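Local coordinates for protein Rubredoxin\:oxygen oxidoreductase (Desulfovibrio gigas, PDB 1E5D) that catalyses the four-electron reduction of one oxygen molecule to two water molecules, using a diiron centre and flavin mononucleotide, at residues H11-D17 against T33-L39; L88-I92 against F114-W119; L326-K330 against W358-M362; K254-F258 against I297-I301; T205-I209 against Y243-A247. All coordinates share one frame; numbering follows the deposited sequence.

Contact 1: residues H11-D17 against T33-L39; sequences HLVGAID and TTYNAYL
The ring of Tyr35 is met at its edge, in plane, by the carboxylate of Asp17: OD2 lies 3.4 Å from CE2, with the carboxylate turned 54° against the ring. His11 likewise presents a ring edge, to Leu39 O, while Tyr38 takes Leu12 obliquely, CD2 lying 3.7 Å from CE2. With CG anti to the backbone N (chi1 175°), Leu12 brings CD2 in between the Tyr38 ring and Asn36 CB. Between the face of Tyr35 and that of Tyr38 runs an antiparallel ladder. Four hydrogen-bonded pairs, His11 with Leu39, Val13 with Ala37, Ala15 with Tyr35 and Asp17 with Thr33, each close by two N-H to O bonds; Tyr35 N to Ala15 O is 2.7 Å. Gly14 sits where the first strand turns a corner, with backbone angles that call for glycine, its CA 3.3 Å from Tyr35 O. Thr34 OG1 donates to Asn36 OD1 (2.7 Å) and also bonds Gly227 N. Thr34 O in turn holds His226 ND1, whose ring stands nearly perpendicular to that of Tyr35, and Tyr35 OH bonds His24 NE2. The pair of strands thus forms a second shell to the diiron site in a sheet of the metallo-beta-lactamase fold.

Contact 2: residues L88-I92 against F114-W119; sequences LPALI and FHYKDW
Leu88 O accepts the backbone N of Ile92 at 2.9 Å, an i to i+4 helical bond that brings both side chains onto one side of helix 88-95, facing Phe114 and Trp119. In this metallo-beta-lactamase-type domain the segment 114-119 joins helix 104-114 to the edge strand 121-124, and the contact lays that connection against the neighbouring helix. His115, with positive phi, ends the helical path, so that Phe114 belongs to the last turn and Trp119 to the returning chain. Across the contact everything is apolar. The ring of Pro89 crosses Phe114 at about a right angle, CD lying 3.5 Å from CE1. Leu88 reaches Trp119 obliquely, CD2 to CZ3 3.8 Å; Met110 of helix 104-114 touches both Leu88 and Trp119. Elsewhere in the loop, His115 NE2 bonds Val376 O of the second subunit. The indole is clasped on both faces. Tyr116 CB, from its own loop, lies over the centre of one face of Trp119, 3.3 Å above the plane, and on the opposite face Ile92 CD1 makes a CH-pi contact 3.3 Å from the centroid of the Trp119 six-membered ring, 13° off the normal.

Contact 3: residues L326-K330 against W358-M362; sequences LQYIK and WLTGM
Leu326 touches both ends of the partner segment, since its two methyl branches part. Its CB lies over one face of the Trp358 indole, a CH-pi contact 3.8 Å from the six-membered-ring centroid and 18° off the normal; CD1 extends along the same indole toward CG, and CD2 runs instead to Met362 CE at 3.6 Å. Gln327 starts out directed away from the partner helix, but a bend at chi2 (58°) curls the amide round until OE1 comes to the edge of the ring, in plane, 3.7 Å from Trp358 CH2. The next inward residue, Ile329, turns CG2 to Met362 SD at 4.2 Å. Lys330 then closes the row. Its aliphatic chain is extended as far as CE, passing Trp358 CZ3 with CD at 3.9 Å and lying obliquely beside Met362; the final bond swings NZ toward a water. That water accepts from Lys330 NZ at 3.0 Å and donates to Trp358 O at 2.8 Å, a water bridge on the exposed side and the one hydrogen-bonded link in a contact made mostly by apolar groups. Helices 320-331 and 350-361 are successive helices of the flavodoxin-like domain. Leu326 and Ile329 rest on Phe258 of strand 254-259, Ile329 also meets Ile301 of helix 294-302, and Gln327 packs on Ile318 of the second subunit.

Contact 4: residues K254-F258 against I297-I301; sequences KVVIF and IMSEI
Lys254 NZ is gripped by Glu300 twice: it donates to the backbone Glu300 O at 2.8 Å, in the carbonyl plane on a lone pair (C=O...N angle 119°), and forms a salt bridge to Glu300 OE1 at 3.0 Å, met nearly along its C-O axis. Asp303 OD1 supplies a further salt bridge, and Glu300 OE2 is held by Arg188, which should fix the carboxylate between two cations. A bend at chi2 folds Glu300 back, letting one ammonium reach its carboxylate and its carbonyl together. Because that carbonyl lies near the C-terminal end of helix 294-302, the helix dipole would probably favour the positive charge there. The axes of segments 297-301 and 254-258 run nearly antiparallel, at 157°. The helix is the connection of a beta-alpha-beta crossover of the flavodoxin-like fold, leading from strand 283-288 to strand 306-310 over strand 254-259 between them. Inward from the charges, Val256 splits its branches: CG2 lies 3.8 Å from Glu300 CB, CG1 3.9 Å from Ile301 CG1. Phe258, its CG placed between backbone N and carbonyl carbon (chi1 77°), crosses Ile297 at about a right angle, CD2 meeting CG2 at 3.8 Å, and also touches Thr325 of helix 320-331.

Contact 5: residues T205-I209 against Y243-A247; sequences TLKAI and YVEYA
Two helices of the metallo-beta-lactamase half of the protein, 202-214 and 233-248, pack nearly antiparallel here; the axes of segments 205-209 and 243-247 come within 9.7 Å, at 151°. Ala247 CB fits between Thr205 and Leu206, 3.7 Å from Thr205 CG2 and equally near Leu206 CG. Thr205 turns its methyl to the partner helix because CG2 stands opposite the backbone N, while OG1 (chi1 -66°) lies on the N side and bonds Tyr201 O and Tyr194 OH. One turn on, Ile209 sends CD1 into the groove between Tyr243 and Val244, touching Tyr243 CB at 3.7 Å and Val244 CG2 at the same distance. Leu206 crosses Val244 at about a right angle, CD2 to CG1 4.0 Å. The OH of Tyr243 bonds Phe167 N, and its ring meets Tyr194 of helix 183-198 edge to face. Tyr243 packs on Ile166 and Thr205 on Leu145, the residues next in sequence to the diiron-site residues Asp165 and His146. Between the segments the contact is purely apolar and rests on the fit of methyl groups, while the hydroxyls of Thr205 and Tyr243 are satisfied elsewhere in the domain.

Contacts 1 and 4 are buried, contacts 3 and 5 partly so, and contact 2 lies at the surface. Their chemistry follows: contact 1 is a backbone ladder beside the metal site, contact 4 joins charge to apolar packing, contact 3 adds a water bridge on its exposed side, and contacts 2 and 5 are apolar throughout. Contacts 3 and 4 share one core of the flavodoxin-like domain and touch directly, Tyr328 CE2 lying 3.9 Å from Met298 CB. Contacts 1, 2 and 5 belong to the other half, where contacts 1 and 2 have centres about 21 Å apart. Helix 233-248 of contact 5 leads along the chain to strand 254-259 of contact 4.

Contact 1: residues H11-D17 against T33-L39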
# COMPACT_ATOMS: atom_id res chain seq x y z
N HIS A 11 -40.61 -5.79 -7.42
CA HIS A 11 -39.61 -6.29 -8.36
C HIS A 11 -38.22 -5.74 -8.06
O HIS A 11 -38.04 -4.58 -7.68
CB HIS A 11 -39.97 -5.96 -9.80
CG HIS A 11 -41.39 -6.30 -10.15
ND1 HIS A 11 -41.72 -7.37 -10.96
CD2 HIS A 11 -42.56 -5.71 -9.79
CE1 HIS A 11 -43.03 -7.42 -11.08
NE2 HIS A 11 -43.56 -6.42 -10.39
N LEU A 12 -37.26 -6.62 -8.27
CA LEU A 12 -35.84 -6.34 -8.22
C LEU A 12 -35.39 -5.76 -9.56
O LEU A 12 -35.48 -6.43 -10.59
CB LEU A 12 -35.09 -7.62 -7.88
CG LEU A 12 -33.57 -7.68 -7.85
CD1 LEU A 12 -33.03 -8.04 -9.23
CD2 LEU A 12 -32.95 -6.39 -7.36
N VAL A 13 -34.90 -4.52 -9.56
CA VAL A 13 -34.34 -3.98 -10.80
C VAL A 13 -32.92 -3.50 -10.54
O VAL A 13 -32.52 -3.30 -9.39
CB VAL A 13 -35.17 -2.83 -11.38
CG1 VAL A 13 -36.47 -3.35 -11.97
CG2 VAL A 13 -35.47 -1.79 -10.30
N GLY A 14 -32.14 -3.30 -11.60
CA GLY A 14 -30.81 -2.74 -11.48
C GLY A 14 -29.79 -3.36 -12.41
O GLY A 14 -30.07 -3.64 -13.57
N ALA A 15 -28.58 -3.60 -11.89
CA ALA A 15 -27.53 -4.13 -12.75
C ALA A 15 -26.59 -5.07 -12.01
O ALA A 15 -26.19 -4.82 -10.88
CB ALA A 15 -26.74 -2.98 -13.35
N ILE A 16 -26.26 -6.14 -12.71
CA ILE A 16 -25.24 -7.08 -12.30
C ILE A 16 -23.89 -6.60 -12.82
O ILE A 16 -23.71 -6.42 -14.02
CB ILE A 16 -25.48 -8.51 -12.80
CG1 ILE A 16 -26.92 -8.99 -12.66
CG2 ILE A 16 -24.53 -9.45 -12.08
CD1 ILE A 16 -27.07 -10.37 -12.07
N ASP A 17 -22.96 -6.38 -11.89
CA ASP A 17 -21.65 -5.89 -12.30
C ASP A 17 -20.61 -7.00 -12.21
O ASP A 17 -19.81 -7.09 -11.27
CB ASP A 17 -21.31 -4.68 -11.45
CG ASP A 17 -20.14 -3.87 -11.95
OD1 ASP A 17 -19.30 -4.44 -12.68
OD2 ASP A 17 -20.05 -2.67 -11.61
N THR A 33 -20.29 -7.80 -8.24
CA THR A 33 -21.28 -7.25 -7.33
C THR A 33 -22.53 -6.91 -8.13
O THR A 33 -22.62 -7.08 -9.34
CB THR A 33 -20.73 -6.02 -6.60
OG1 THR A 33 -21.69 -5.50 -5.67
CG2 THR A 33 -20.46 -4.89 -7.59
N THR A 34 -23.55 -6.41 -7.43
CA THR A 34 -24.74 -5.98 -8.13
C THR A 34 -25.18 -4.63 -7.56
O THR A 34 -24.75 -4.18 -6.51
CB THR A 34 -25.93 -6.95 -8.04
OG1 THR A 34 -26.55 -6.86 -6.75
CG2 THR A 34 -25.48 -8.39 -8.22
N TYR A 35 -26.07 -4.00 -8.31
CA TYR A 35 -26.69 -2.77 -7.81
C TYR A 35 -28.20 -3.02 -7.84
O TYR A 35 -28.77 -3.12 -8.92
CB TYR A 35 -26.21 -1.59 -8.65
CG TYR A 35 -24.70 -1.45 -8.52
CD1 TYR A 35 -24.17 -0.93 -7.35
CD2 TYR A 35 -23.84 -1.84 -9.53
CE1 TYR A 35 -22.81 -0.79 -7.18
CE2 TYR A 35 -22.47 -1.70 -9.38
CZ TYR A 35 -21.97 -1.18 -8.21
OH TYR A 35 -20.61 -1.03 -8.03
N ASN A 36 -28.76 -3.13 -6.65
CA ASN A 36 -30.14 -3.53 -6.44
C ASN A 36 -31.02 -2.34 -6.09
O ASN A 36 -30.75 -1.58 -5.17
CB ASN A 36 -30.23 -4.58 -5.32
CG ASN A 36 -29.44 -5.83 -5.63
OD1 ASN A 36 -29.14 -6.11 -6.79
ND2 ASN A 36 -29.10 -6.60 -4.60
N ALA A 37 -32.10 -2.22 -6.85
CA ALA A 37 -33.17 -1.27 -6.57
C ALA A 37 -34.46 -2.08 -6.57
O ALA A 37 -34.53 -3.15 -7.18
CB ALA A 37 -33.20 -0.14 -7.58
N TYR A 38 -35.47 -1.57 -5.87
CA TYR A 38 -36.72 -2.32 -5.78
C TYR A 38 -37.90 -1.44 -6.15
O TYR A 38 -38.15 -0.39 -5.56
CB TYR A 38 -36.87 -2.93 -4.38
CG TYR A 38 -35.70 -3.85 -4.09
CD1 TYR A 38 -34.54 -3.33 -3.53
CD2 TYR A 38 -35.73 -5.21 -4.38
CE1 TYR A 38 -33.46 -4.15 -3.26
CE2 TYR A 38 -34.65 -6.03 -4.12
CZ TYR A 38 -33.52 -5.49 -3.56
OH TYR A 38 -32.42 -6.27 -3.28
N LEU A 39 -38.61 -1.92 -7.17
CA LEU A 39 -39.83 -1.34 -7.68
C LEU A 39 -41.05 -1.95 -6.98
O LEU A 39 -41.26 -3.16 -7.06
CB LEU A 39 -39.92 -1.58 -9.18
CG LEU A 39 -41.11 -0.93 -9.88
CD1 LEU A 39 -41.01 0.58 -9.78
CD2 LEU A 39 -41.21 -1.39 -11.33

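Contact 2: residues L88-I92 against F114-W119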
# COMPACT_ATOMS: atom_id res chain seq x y z
N LEU A 88 -29.95 9.08 -9.31
CA LEU A 88 -31.05 9.90 -8.79
C LEU A 88 -31.35 11.04 -9.76
O LEU A 88 -32.51 11.14 -10.17
CB LEU A 88 -30.74 10.40 -7.39
CG LEU A 88 -31.76 11.30 -6.71
CD1 LEU A 88 -33.17 10.79 -6.91
CD2 LEU A 88 -31.46 11.45 -5.22
N PRO A 89 -30.39 11.85 -10.17
CA PRO A 89 -30.68 12.90 -11.16
C PRO A 89 -31.37 12.36 -12.41
O PRO A 89 -32.36 12.92 -12.86
CB PRO A 89 -29.30 13.43 -11.54
CG PRO A 89 -28.45 13.15 -10.35
CD PRO A 89 -28.98 11.88 -9.75
N ALA A 90 -30.87 11.28 -12.99
CA ALA A 90 -31.53 10.74 -14.19
C ALA A 90 -32.95 10.30 -13.88
O ALA A 90 -33.85 10.41 -14.71
CB ALA A 90 -30.75 9.57 -14.78
N LEU A 91 -33.17 9.77 -12.68
CA LEU A 91 -34.49 9.24 -12.37
C LEU A 91 -35.50 10.36 -12.14
O LEU A 91 -36.66 10.28 -12.55
CB LEU A 91 -34.43 8.34 -11.14
CG LEU A 91 -34.14 6.86 -11.33
CD1 LEU A 91 -34.11 6.21 -9.95
CD2 LEU A 91 -35.15 6.17 -12.23
N ILE A 92 -35.05 11.42 -11.48
CA ILE A 92 -35.92 12.57 -11.29
C ILE A 92 -36.40 13.06 -12.65
O ILE A 92 -37.55 13.46 -12.82
CB ILE A 92 -35.19 13.72 -10.59
CG1 ILE A 92 -35.04 13.48 -9.08
CG2 ILE A 92 -35.87 15.05 -10.87
CD1 ILE A 92 -33.68 13.90 -8.59
N PHE A 114 -25.37 16.52 -4.35
CA PHE A 114 -26.03 16.87 -5.61
C PHE A 114 -26.26 18.37 -5.75
O PHE A 114 -26.42 18.83 -6.88
CB PHE A 114 -27.36 16.13 -5.79
CG PHE A 114 -27.16 14.64 -6.01
CD1 PHE A 114 -26.65 14.16 -7.21
CD2 PHE A 114 -27.48 13.73 -5.02
CE1 PHE A 114 -26.48 12.80 -7.41
CE2 PHE A 114 -27.31 12.37 -5.21
CZ PHE A 114 -26.81 11.91 -6.42
N HIS A 115 -26.25 19.06 -4.61
CA HIS A 115 -26.41 20.52 -4.64
C HIS A 115 -27.63 20.90 -5.45
O HIS A 115 -27.59 21.80 -6.29
CB HIS A 115 -25.13 21.15 -5.20
CG HIS A 115 -23.88 20.63 -4.56
ND1 HIS A 115 -23.56 20.83 -3.23
CD2 HIS A 115 -22.86 19.90 -5.07
CE1 HIS A 115 -22.40 20.26 -2.95
NE2 HIS A 115 -21.96 19.69 -4.05
N TYR A 116 -28.72 20.17 -5.22
CA TYR A 116 -29.95 20.29 -5.99
C TYR A 116 -30.72 21.57 -5.68
O TYR A 116 -30.73 22.08 -4.56
CB TYR A 116 -30.84 19.08 -5.73
CG TYR A 116 -31.31 18.96 -4.30
CD1 TYR A 116 -30.51 18.39 -3.31
CD2 TYR A 116 -32.57 19.42 -3.93
CE1 TYR A 116 -30.94 18.28 -2.00
CE2 TYR A 116 -33.00 19.31 -2.62
CZ TYR A 116 -32.19 18.74 -1.66
OH TYR A 116 -32.63 18.65 -0.37
N LYS A 117 -31.40 22.08 -6.71
CA LYS A 117 -32.14 23.32 -6.46
C LYS A 117 -33.60 23.02 -6.19
O LYS A 117 -34.15 23.31 -5.12
CB LYS A 117 -31.97 24.28 -7.64
CG LYS A 117 -31.67 25.71 -7.19
CD LYS A 117 -30.19 26.03 -7.23
CE LYS A 117 -29.94 27.52 -7.00
NZ LYS A 117 -28.69 27.98 -7.67
N ASP A 118 -34.34 22.42 -7.13
CA ASP A 118 -35.76 22.33 -6.77
C ASP A 118 -36.28 20.91 -6.80
O ASP A 118 -37.02 20.54 -7.72
CB ASP A 118 -36.56 23.26 -7.69
CG ASP A 118 -36.09 24.70 -7.60
OD1 ASP A 118 -36.10 25.27 -6.49
OD2 ASP A 118 -35.70 25.28 -8.64
N TRP A 119 -35.90 20.12 -5.80
CA TRP A 119 -36.30 18.72 -5.72
C TRP A 119 -37.35 18.53 -4.63
O TRP A 119 -37.19 19.08 -3.54
CB TRP A 119 -35.10 17.82 -5.42
CG TRP A 119 -34.15 17.60 -6.55
CD1 TRP A 119 -34.17 18.17 -7.79
CD2 TRP A 119 -33.02 16.72 -6.54
NE1 TRP A 119 -33.12 17.71 -8.54
CE2 TRP A 119 -32.40 16.82 -7.80
CE3 TRP A 119 -32.47 15.87 -5.57
CZ2 TRP A 119 -31.25 16.09 -8.12
CZ3 TRP A 119 -31.34 15.15 -5.90
CH2 TRP A 119 -30.73 15.26 -7.16

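Contact 3: residues L326-K330 against W358-M362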
# COMPACT_ATOMS: atom_id res chain seq x y z
N LEU A 326 -2.00 -1.91 8.02
CA LEU A 326 -2.35 -1.58 9.40
C LEU A 326 -3.28 -0.38 9.43
O LEU A 326 -4.24 -0.36 10.19
CB LEU A 326 -1.09 -1.34 10.24
CG LEU A 326 -0.34 -2.62 10.61
CD1 LEU A 326 1.06 -2.28 11.10
CD2 LEU A 326 -1.13 -3.39 11.66
N GLN A 327 -3.00 0.62 8.59
CA GLN A 327 -3.90 1.77 8.51
C GLN A 327 -5.32 1.30 8.22
O GLN A 327 -6.27 1.67 8.89
CB GLN A 327 -3.48 2.79 7.45
CG GLN A 327 -4.34 4.05 7.45
CD GLN A 327 -4.30 4.73 8.81
OE1 GLN A 327 -3.24 5.22 9.20
NE2 GLN A 327 -5.42 4.74 9.52
N TYR A 328 -5.44 0.46 7.19
CA TYR A 328 -6.75 -0.05 6.80
C TYR A 328 -7.41 -0.72 7.99
O TYR A 328 -8.55 -0.46 8.32
CB TYR A 328 -6.62 -1.05 5.66
CG TYR A 328 -7.92 -1.56 5.10
CD1 TYR A 328 -8.70 -0.73 4.31
CD2 TYR A 328 -8.37 -2.85 5.34
CE1 TYR A 328 -9.89 -1.17 3.78
CE2 TYR A 328 -9.57 -3.30 4.81
CZ TYR A 328 -10.33 -2.45 4.03
OH TYR A 328 -11.52 -2.87 3.49
N ILE A 329 -6.62 -1.59 8.63
CA ILE A 329 -7.17 -2.40 9.71
C ILE A 329 -7.57 -1.56 10.91
O ILE A 329 -8.65 -1.74 11.48
CB ILE A 329 -6.18 -3.49 10.14
CG1 ILE A 329 -5.86 -4.49 9.01
CG2 ILE A 329 -6.68 -4.20 11.37
CD1 ILE A 329 -4.85 -5.52 9.47
N LYS A 330 -6.71 -0.62 11.28
CA LYS A 330 -7.00 0.22 12.44
C LYS A 330 -8.35 0.92 12.28
O LYS A 330 -9.11 1.04 13.25
CB LYS A 330 -5.88 1.24 12.64
CG LYS A 330 -6.20 2.32 13.65
CD LYS A 330 -4.96 3.19 13.85
CE LYS A 330 -5.24 4.36 14.79
NZ LYS A 330 -4.79 4.03 16.17
N TRP A 358 1.41 0.16 17.08
CA TRP A 358 0.22 0.03 16.25
C TRP A 358 -0.78 -0.93 16.90
O TRP A 358 -1.95 -0.62 17.05
CB TRP A 358 0.57 -0.51 14.87
CG TRP A 358 0.97 0.44 13.80
CD1 TRP A 358 2.25 0.77 13.43
CD2 TRP A 358 0.11 1.18 12.93
NE1 TRP A 358 2.23 1.67 12.40
CE2 TRP A 358 0.93 1.95 12.07
CE3 TRP A 358 -1.28 1.29 12.80
CZ2 TRP A 358 0.40 2.80 11.10
CZ3 TRP A 358 -1.80 2.13 11.83
CH2 TRP A 358 -0.96 2.88 10.99
N LEU A 359 -0.27 -2.11 17.28
CA LEU A 359 -1.18 -3.11 17.85
C LEU A 359 -1.81 -2.59 19.14
O LEU A 359 -3.03 -2.59 19.29
CB LEU A 359 -0.43 -4.42 18.08
CG LEU A 359 0.14 -5.07 16.81
CD1 LEU A 359 0.57 -6.50 17.07
CD2 LEU A 359 -0.88 -5.01 15.68
N THR A 360 -0.96 -2.14 20.05
CA THR A 360 -1.42 -1.55 21.30
C THR A 360 -2.41 -0.42 21.05
O THR A 360 -3.44 -0.29 21.70
CB THR A 360 -0.23 -1.04 22.13
OG1 THR A 360 0.60 -2.15 22.51
CG2 THR A 360 -0.72 -0.40 23.42
N GLY A 361 -2.13 0.44 20.07
CA GLY A 361 -3.05 1.53 19.79
C GLY A 361 -4.40 1.05 19.30
O GLY A 361 -5.38 1.79 19.33
N MET A 362 -4.48 -0.20 18.84
CA MET A 362 -5.74 -0.71 18.33
C MET A 362 -6.50 -1.44 19.45
O MET A 362 -7.58 -1.97 19.22
CB MET A 362 -5.54 -1.67 17.17
CG MET A 362 -5.20 -1.02 15.84
SD MET A 362 -4.85 -2.24 14.56
CE MET A 362 -3.10 -1.96 14.30
O HOH W 1 -2.57 2.07 16.49

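Contact 4: residues K254-F258 against I297-I301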
# COMPACT_ATOMS: atom_id res chain seq x y z
N LYS A 254 -7.96 -19.10 15.63
CA LYS A 254 -7.35 -18.73 14.36
C LYS A 254 -6.32 -17.63 14.55
O LYS A 254 -6.54 -16.61 15.20
CB LYS A 254 -8.44 -18.29 13.39
CG LYS A 254 -7.98 -18.06 11.96
CD LYS A 254 -9.18 -17.85 11.06
CE LYS A 254 -8.90 -16.87 9.94
NZ LYS A 254 -10.17 -16.36 9.36
N VAL A 255 -5.15 -17.87 13.95
CA VAL A 255 -4.08 -16.88 14.00
C VAL A 255 -3.79 -16.44 12.57
O VAL A 255 -3.57 -17.25 11.67
CB VAL A 255 -2.83 -17.44 14.69
CG1 VAL A 255 -1.71 -16.41 14.73
CG2 VAL A 255 -3.14 -17.89 16.11
N VAL A 256 -3.80 -15.14 12.35
CA VAL A 256 -3.46 -14.49 11.11
C VAL A 256 -2.10 -13.82 11.29
O VAL A 256 -1.92 -12.92 12.11
CB VAL A 256 -4.47 -13.41 10.69
CG1 VAL A 256 -3.88 -12.57 9.55
CG2 VAL A 256 -5.79 -14.01 10.28
N ILE A 257 -1.13 -14.28 10.51
CA ILE A 257 0.18 -13.67 10.48
C ILE A 257 0.35 -12.89 9.18
O ILE A 257 0.23 -13.44 8.08
CB ILE A 257 1.29 -14.73 10.58
CG1 ILE A 257 1.24 -15.57 11.86
CG2 ILE A 257 2.65 -14.09 10.39
CD1 ILE A 257 1.98 -16.89 11.75
N PHE A 258 0.62 -11.59 9.25
CA PHE A 258 0.86 -10.88 7.99
C PHE A 258 2.16 -10.10 8.16
O PHE A 258 2.50 -9.59 9.21
CB PHE A 258 -0.32 -10.03 7.58
CG PHE A 258 -0.60 -8.70 8.23
CD1 PHE A 258 0.04 -7.55 7.79
CD2 PHE A 258 -1.49 -8.57 9.27
CE1 PHE A 258 -0.21 -6.31 8.35
CE2 PHE A 258 -1.75 -7.34 9.84
CZ PHE A 258 -1.11 -6.19 9.39
N ILE A 297 -6.75 -9.56 4.01
CA ILE A 297 -6.20 -9.82 5.34
C ILE A 297 -7.28 -9.52 6.38
O ILE A 297 -7.47 -10.24 7.36
CB ILE A 297 -4.93 -8.99 5.57
CG1 ILE A 297 -3.77 -9.48 4.71
CG2 ILE A 297 -4.57 -8.95 7.05
CD1 ILE A 297 -2.76 -8.43 4.34
N MET A 298 -8.02 -8.44 6.12
CA MET A 298 -9.06 -8.04 7.06
C MET A 298 -10.11 -9.14 7.20
O MET A 298 -10.56 -9.47 8.29
CB MET A 298 -9.72 -6.74 6.62
CG MET A 298 -10.83 -6.26 7.54
SD MET A 298 -10.20 -5.88 9.20
CE MET A 298 -11.69 -6.13 10.17
N SER A 299 -10.48 -9.72 6.06
CA SER A 299 -11.54 -10.73 6.12
C SER A 299 -11.09 -11.89 6.99
O SER A 299 -11.88 -12.46 7.74
CB SER A 299 -11.93 -11.23 4.73
OG SER A 299 -12.38 -10.15 3.92
N GLU A 300 -9.80 -12.23 6.86
CA GLU A 300 -9.29 -13.34 7.65
C GLU A 300 -9.23 -12.94 9.11
O GLU A 300 -9.41 -13.75 10.01
CB GLU A 300 -7.91 -13.77 7.15
CG GLU A 300 -7.89 -14.33 5.74
CD GLU A 300 -8.83 -15.51 5.54
OE1 GLU A 300 -9.20 -16.15 6.55
OE2 GLU A 300 -9.19 -15.80 4.38
N ILE A 301 -8.98 -11.65 9.33
CA ILE A 301 -8.78 -11.19 10.70
C ILE A 301 -10.11 -11.10 11.44
O ILE A 301 -10.15 -11.20 12.66
CB ILE A 301 -8.07 -9.82 10.73
CG1 ILE A 301 -6.56 -9.90 10.49
CG2 ILE A 301 -8.35 -9.09 12.04
CD1 ILE A 301 -5.97 -8.54 10.18

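Contact 5: residues T205-I209 against Y243-A247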
# COMPACT_ATOMS: atom_id res chain seq x y z
N THR A 205 -24.40 -1.80 14.95
CA THR A 205 -24.92 -3.00 14.31
C THR A 205 -25.84 -3.71 15.29
O THR A 205 -26.98 -4.07 14.98
CB THR A 205 -23.78 -3.95 13.89
OG1 THR A 205 -23.00 -3.34 12.85
CG2 THR A 205 -24.36 -5.24 13.33
N LEU A 206 -25.31 -3.91 16.49
CA LEU A 206 -26.06 -4.62 17.52
C LEU A 206 -27.29 -3.83 17.96
O LEU A 206 -28.38 -4.39 18.08
CB LEU A 206 -25.14 -4.93 18.70
CG LEU A 206 -24.03 -5.93 18.38
CD1 LEU A 206 -23.07 -6.02 19.56
CD2 LEU A 206 -24.58 -7.29 18.03
N LYS A 207 -27.13 -2.54 18.20
CA LYS A 207 -28.26 -1.72 18.62
C LYS A 207 -29.39 -1.78 17.60
O LYS A 207 -30.54 -2.11 17.90
CB LYS A 207 -27.80 -0.28 18.84
CG LYS A 207 -28.28 0.34 20.14
CD LYS A 207 -27.26 0.22 21.25
CE LYS A 207 -26.62 1.57 21.57
NZ LYS A 207 -26.12 1.65 22.97
N ALA A 208 -29.06 -1.46 16.35
CA ALA A 208 -30.06 -1.42 15.29
C ALA A 208 -30.79 -2.75 15.19
O ALA A 208 -31.98 -2.86 14.95
CB ALA A 208 -29.40 -1.07 13.96
N ILE A 209 -30.04 -3.83 15.37
CA ILE A 209 -30.70 -5.13 15.25
C ILE A 209 -31.62 -5.33 16.44
O ILE A 209 -32.69 -5.91 16.37
CB ILE A 209 -29.67 -6.25 15.14
CG1 ILE A 209 -29.16 -6.46 13.71
CG2 ILE A 209 -30.23 -7.54 15.72
CD1 ILE A 209 -28.00 -7.43 13.61
N TYR A 243 -24.99 -11.25 11.34
CA TYR A 243 -24.58 -9.87 11.60
C TYR A 243 -24.26 -9.69 13.08
O TYR A 243 -23.29 -9.02 13.43
CB TYR A 243 -25.65 -8.87 11.15
CG TYR A 243 -25.24 -8.27 9.82
CD1 TYR A 243 -24.82 -9.15 8.82
CD2 TYR A 243 -25.24 -6.91 9.56
CE1 TYR A 243 -24.43 -8.67 7.59
CE2 TYR A 243 -24.84 -6.44 8.32
CZ TYR A 243 -24.43 -7.32 7.34
OH TYR A 243 -24.03 -6.87 6.10
N VAL A 244 -25.09 -10.30 13.92
CA VAL A 244 -24.84 -10.27 15.35
C VAL A 244 -23.49 -10.91 15.66
O VAL A 244 -22.65 -10.37 16.35
CB VAL A 244 -25.95 -10.99 16.13
CG1 VAL A 244 -25.59 -11.10 17.61
CG2 VAL A 244 -27.28 -10.27 15.95
N GLU A 245 -23.28 -12.10 15.11
CA GLU A 245 -21.99 -12.78 15.21
C GLU A 245 -20.86 -11.92 14.65
O GLU A 245 -19.80 -11.78 15.26
CB GLU A 245 -22.07 -14.10 14.47
CG GLU A 245 -20.80 -14.94 14.49
CD GLU A 245 -21.02 -16.26 13.76
OE1 GLU A 245 -22.20 -16.69 13.70
OE2 GLU A 245 -20.04 -16.85 13.26
N TYR A 246 -21.06 -11.35 13.46
CA TYR A 246 -20.01 -10.49 12.92
C TYR A 246 -19.71 -9.35 13.88
O TYR A 246 -18.54 -9.07 14.14
CB TYR A 246 -20.36 -9.92 11.54
CG TYR A 246 -20.59 -10.99 10.49
CD1 TYR A 246 -19.97 -12.23 10.62
CD2 TYR A 246 -21.40 -10.77 9.38
CE1 TYR A 246 -20.15 -13.22 9.68
CE2 TYR A 246 -21.58 -11.77 8.44
CZ TYR A 246 -20.96 -12.99 8.59
OH TYR A 246 -21.12 -14.00 7.68
N ALA A 247 -20.74 -8.69 14.40
CA ALA A 247 -20.52 -7.53 15.25
C ALA A 247 -19.91 -7.91 16.59
O ALA A 247 -19.24 -7.08 17.22
CB ALA A 247 -21.82 -6.77 15.47